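PDB 4ZM4: aminotransferase from Streptomyces pactum, which belongs to the class-III aminotransferases, pyridoxal-5'-phosphate-dependent enzymes of the large PLP-dependent aminotransferase clan, and forms a two-chain assembly. Local coordinates for residues Val44-Ala47 with Leu52-Val55; Ile60-Met65 with Phe72-Arg77. The protein carries 1 engineered substitution. All blocks are in the same frame, centred on the assembly; numbering follows the deposited sequence.

Interaction 1: residues Val44-Ala47 with Leu52-Val55; sequences VRSA and LRDV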
loop_
_atom_site.group_PDB
_atom_site.type_symbol
_atom_site.label_atom_id
_atom_site.label_comp_id
_atom_site.label_asym_id
_atom_site.label_seq_id
_atom_site.Cartn_x
_atom_site.Cartn_y
_atom_site.Cartn_z
ATOM N N VAL B 44 -7.767 13.474 16.385
ATOM C CA VAL B 44 -6.419 13.725 16.905
ATOM C C VAL B 44 -5.860 15.034 16.389
ATOM O O VAL B 44 -6.086 15.398 15.235
ATOM C CB VAL B 44 -5.442 12.577 16.535
ATOM C CG1 VAL B 44 -4.042 12.882 17.039
ATOM C CG2 VAL B 44 -5.945 11.257 17.133
ATOM N N ARG B 45 -5.192 15.755 17.271
ATOM C CA ARG B 45 -4.451 16.950 16.937
ATOM C C ARG B 45 -2.933 16.655 16.913
ATOM O O ARG B 45 -2.206 17.156 16.065
ATOM C CB ARG B 45 -4.742 18.029 17.977
ATOM C CG ARG B 45 -3.748 19.206 17.994
ATOM C CD ARG B 45 -4.345 20.421 18.704
ATOM N NE ARG B 45 -5.499 20.938 17.968
ATOM C CZ ARG B 45 -6.354 21.858 18.427
ATOM N NH1 ARG B 45 -6.208 22.360 19.648
ATOM N NH2 ARG B 45 -7.377 22.262 17.676
ATOM N N SER B 46 -2.476 15.861 17.885
ATOM C CA SER B 46 -1.096 15.468 17.942
ATOM C C SER B 46 -0.979 14.199 18.793
ATOM O O SER B 46 -1.916 13.804 19.491
ATOM C CB SER B 46 -0.242 16.600 18.512
ATOM O OG SER B 46 -0.274 16.651 19.949
ATOM N N ALA B 47 0.197 13.612 18.797
ATOM C CA ALA B 47 0.439 12.439 19.593
ATOM C C ALA B 47 1.914 12.272 19.900
ATOM O O ALA B 47 2.764 12.631 19.090
ATOM C CB ALA B 47 -0.096 11.211 18.869
ATOM N N LEU B 52 -2.423 10.736 23.262
ATOM C CA LEU B 52 -3.050 11.495 22.186
ATOM C C LEU B 52 -3.441 12.860 22.718
ATOM O O LEU B 52 -3.819 12.984 23.893
ATOM C CB LEU B 52 -4.325 10.809 21.704
ATOM C CG LEU B 52 -4.212 9.382 21.197
ATOM C CD1 LEU B 52 -5.607 8.815 21.001
ATOM C CD2 LEU B 52 -3.418 9.330 19.911
ATOM N N ARG B 53 -3.396 13.874 21.858
ATOM C CA ARG B 53 -4.159 15.063 22.169
ATOM C C ARG B 53 -5.234 15.327 21.142
ATOM O O ARG B 53 -4.981 15.390 19.957
ATOM C CB ARG B 53 -3.428 16.313 22.639
ATOM C CG ARG B 53 -2.444 16.989 21.745
ATOM C CD ARG B 53 -2.667 18.544 21.808
ATOM N NE ARG B 53 -1.729 19.261 20.968
ATOM C CZ ARG B 53 -1.597 20.585 20.964
ATOM N NH1 ARG B 53 -2.304 21.356 21.796
ATOM N NH2 ARG B 53 -0.736 21.132 20.129
ATOM N N ASP B 54 -6.439 15.425 21.684
ATOM C CA ASP B 54 -7.661 15.967 21.061
ATOM C C ASP B 54 -7.580 17.324 20.366
ATOM O O ASP B 54 -6.703 18.141 20.654
ATOM C CB ASP B 54 -8.695 16.209 22.188
ATOM C CG ASP B 54 -9.585 15.078 22.375
ATOM O OD1 ASP B 54 -9.448 14.119 21.591
ATOM O OD2 ASP B 54 -10.393 15.116 23.316
ATOM N N VAL B 55 -8.580 17.589 19.536
ATOM C CA VAL B 55 -8.842 18.944 19.069
ATOM C C VAL B 55 -9.452 19.842 20.161
ATOM O O VAL B 55 -9.511 21.049 19.978
ATOM C CB VAL B 55 -9.774 18.959 17.833
ATOM C CG1 VAL B 55 -9.107 18.279 16.666
ATOM C CG2 VAL B 55 -11.126 18.307 18.132
#
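The aliphatic part of R45 lies over the guanidinium of R53 where two antiparallel strands of a β hairpin meet at a classic bulge. Two residues of one strand, R45 and S46, stand opposite the single residue R53. The carbonyl O of R53 accepts from R45 N at 2.7 Å and, by a longer bond, from S46 N. R53 N returns a nearly straight bond to S46 O (2.8 Å). Along R45, CB rests 3.3 Å from the carbonyl O of both R53 and D54. CG, anti to the backbone N (chi1 164°), passes R53 NE, and CD sits 3.5 Å above the centre of the R53 guanidinium plane. Past a bend at chi3 the chain carries its own guanidinium over V55, with V55 CA 3.8 Å from that plane. An arginine suits this place, having methylenes to cover a flat cation and a charged end to cross the subunit boundary. On another face, A47 CB meets L52 CD2 at 4.0 Å. The two guanidinium planes stand 84° apart, yet R45 NH1 and R53 NH1 share the carboxylate of D57 by salt bridges, which ties the crossed chains together, while R45 NE pairs with E98 of the second subunit.

Interaction 2: residues Ile60-Met65 with Phe72-Arg77; sequences IIDLNM and FGYADR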
loop_
_atom_site.group_PDB
_atom_site.type_symbol
_atom_site.label_atom_id
_atom_site.label_comp_id
_atom_site.label_asym_id
_atom_site.label_seq_id
_atom_site.Cartn_x
_atom_site.Cartn_y
_atom_site.Cartn_z
ATOM N N ILE B 60 -5.378 11.784 26.174
ATOM C CA ILE B 60 -5.857 10.411 26.241
ATOM C C ILE B 60 -4.712 9.434 26.183
ATOM O O ILE B 60 -3.912 9.478 25.266
ATOM C CB ILE B 60 -6.819 10.079 25.085
ATOM C CG1 ILE B 60 -7.997 11.046 25.090
ATOM C CG2 ILE B 60 -7.391 8.683 25.282
ATOM C CD1 ILE B 60 -7.927 12.231 24.134
ATOM N N ILE B 61 -4.672 8.526 27.151
ATOM C CA ILE B 61 -3.765 7.405 27.121
ATOM C C ILE B 61 -4.287 6.393 26.129
ATOM O O ILE B 61 -5.415 5.918 26.252
ATOM C CB ILE B 61 -3.632 6.751 28.503
ATOM C CG1 ILE B 61 -2.955 7.719 29.483
ATOM C CG2 ILE B 61 -2.791 5.489 28.418
ATOM C CD1 ILE B 61 -3.157 7.333 30.942
ATOM N N ASP B 62 -3.470 6.079 25.126
ATOM C CA ASP B 62 -3.850 5.194 24.035
ATOM C C ASP B 62 -3.383 3.781 24.294
ATOM O O ASP B 62 -2.180 3.547 24.447
ATOM C CB ASP B 62 -3.234 5.723 22.745
ATOM C CG ASP B 62 -3.926 5.183 21.470
ATOM O OD1 ASP B 62 -4.653 4.198 21.563
ATOM O OD2 ASP B 62 -3.728 5.766 20.397
ATOM N N LEU B 63 -4.321 2.826 24.388
ATOM C CA LEU B 63 -3.958 1.408 24.536
ATOM C C LEU B 63 -3.976 0.688 23.181
ATOM O O LEU B 63 -3.502 -0.443 23.069
ATOM C CB LEU B 63 -4.894 0.705 25.513
ATOM C CG LEU B 63 -4.933 1.273 26.920
ATOM C CD1 LEU B 63 -5.903 0.476 27.747
ATOM C CD2 LEU B 63 -3.558 1.295 27.580
ATOM N N ASN B 64 -4.509 1.360 22.160
ATOM C CA ASN B 64 -4.589 0.818 20.807
ATOM C C ASN B 64 -3.324 1.106 19.980
ATOM O O ASN B 64 -2.896 0.280 19.205
ATOM C CB ASN B 64 -5.810 1.430 20.122
ATOM C CG ASN B 64 -6.112 0.793 18.788
ATOM O OD1 ASN B 64 -6.413 -0.396 18.706
ATOM N ND2 ASN B 64 -6.057 1.596 17.722
ATOM N N MET B 65 -2.775 2.307 20.119
ATOM C CA MET B 65 -1.497 2.671 19.512
ATOM C C MET B 65 -1.387 2.507 17.998
ATOM O O MET B 65 -0.311 2.137 17.468
ATOM C CB MET B 65 -0.359 1.898 20.210
ATOM C CG MET B 65 -0.220 2.235 21.692
ATOM S SD MET B 65 0.119 3.969 22.072
ATOM C CE MET B 65 1.642 4.257 21.172
ATOM N N PHE B 72 7.817 1.440 20.634
ATOM C CA PHE B 72 8.412 2.426 21.529
ATOM C C PHE B 72 7.525 3.660 21.730
ATOM O O PHE B 72 7.977 4.675 22.241
ATOM C CB PHE B 72 9.767 2.876 20.956
ATOM C CG PHE B 72 10.727 1.744 20.701
ATOM C CD1 PHE B 72 11.326 1.067 21.772
ATOM C CD2 PHE B 72 11.038 1.343 19.399
ATOM C CE1 PHE B 72 12.211 0.027 21.544
ATOM C CE2 PHE B 72 11.928 0.297 19.178
ATOM C CZ PHE B 72 12.515 -0.362 20.244
ATOM N N GLY B 73 6.285 3.613 21.276
ATOM C CA GLY B 73 5.393 4.770 21.396
ATOM C C GLY B 73 5.437 5.685 20.220
ATOM O O GLY B 73 6.191 5.489 19.277
ATOM N N TYR B 74 4.572 6.689 20.253
ATOM C CA TYR B 74 4.410 7.632 19.176
ATOM C C TYR B 74 5.567 8.624 19.145
ATOM O O TYR B 74 6.202 8.866 20.180
ATOM C CB TYR B 74 3.130 8.420 19.370
ATOM C CG TYR B 74 1.833 7.655 19.210
ATOM C CD1 TYR B 74 1.592 6.872 18.096
ATOM C CD2 TYR B 74 0.794 7.807 20.141
ATOM C CE1 TYR B 74 0.396 6.196 17.961
ATOM C CE2 TYR B 74 -0.408 7.141 19.988
ATOM C CZ TYR B 74 -0.600 6.342 18.896
ATOM O OH TYR B 74 -1.803 5.700 18.730
ATOM N N ALA B 75 5.822 9.226 17.983
ATOM C CA ALA B 75 6.883 10.258 17.841
ATOM C C ALA B 75 8.255 9.815 18.358
ATOM O O ALA B 75 8.895 10.533 19.160
ATOM C CB ALA B 75 6.465 11.556 18.532
ATOM N N ASP B 76 8.685 8.623 17.932
ATOM C CA ASP B 76 9.983 8.067 18.335
ATOM C C ASP B 76 11.050 8.817 17.559
ATOM O O ASP B 76 11.178 8.617 16.345
ATOM C CB ASP B 76 10.012 6.550 18.040
ATOM C CG ASP B 76 11.228 5.830 18.636
ATOM O OD1 ASP B 76 11.406 4.627 18.360
ATOM O OD2 ASP B 76 12.018 6.431 19.379
ATOM N N ARG B 77 11.814 9.674 18.237
ATOM C CA ARG B 77 12.779 10.554 17.569
ATOM C C ARG B 77 13.929 9.831 16.853
ATOM O O ARG B 77 14.337 10.231 15.759
ATOM C CB ARG B 77 13.293 11.641 18.529
ATOM C CG ARG B 77 12.288 12.790 18.679
ATOM C CD ARG B 77 12.794 14.000 19.483
ATOM N NE ARG B 77 13.649 14.893 18.681
ATOM C CZ ARG B 77 13.210 15.740 17.741
ATOM N NH1 ARG B 77 11.915 15.815 17.422
ATOM N NH2 ARG B 77 14.081 16.505 17.093
#
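Y74 points its hydroxyl at the carboxylate of D62 while M65 covers one face of its ring, so the tyrosine is held at its edge and over a face at once. The phenol OH donates to D62 OD2 at 2.5 Å, a short bond. OD2 lies in the plane of the ring, yet the hydroxyl meets the carboxylate from above, 46° out of its plane; ring and carboxylate planes are 49° apart, and the two side chains cross at about a right angle. M65 comes from another direction. Bent at chi2 and chi3, its chain curls until CE stands 3.6 Å from the ring centroid, almost on the ring normal, in a CH-pi contact. SD follows obliquely at 4.3 Å from that centroid, a Met-aromatic contact. A flexible thioether fits here because it can fold onto a flat ring. D62 ends strand 59-62, and its OD1 accepts two backbone bonds from the same face of the carboxylate: that from N64 N makes an Asx turn, and that from M65 N, at 3.0 Å, extends it to an Asx motif. Aspartate thus serves two tasks, one oxygen ordering the chain beyond the strand and the other receiving the tyrosine from the loop that leads to helix 77-89. The backbone bonds to OD1 and the bond from Y74 would favour an ionised carboxylate in this buried setting. G73 CA touches M65 CE at 3.8 Å; at the backbone angles of G73 a CB would jam against the carbonyl O of F72, which calls for glycine. H70 meets the Y74 ring edge-to-face, and M92 of the second subunit packs against Y74.

Interactions 1 and 2 follow one another along the chain, the first closing before the second opens, and their centres lie about 11 Å apart. They share one mixed sheet: strand 51-54 stands between strands 44-48 and 59-62, and L52 N probably hydrogen-bonds to I60 O at 2.8 Å. L52 is the main joint, since its CD2 also packs against Y74 CE2 at 3.7 Å, bringing the loop before helix 77-89 up against the hairpin. Both contacts touch the second subunit, interaction 1 being partly buried and interaction 2 fully so. The chain leaves this small sheet of the class-III aminotransferase after strand 59-62 and runs on to M65, whose side chain is about 11 Å from bound P3B.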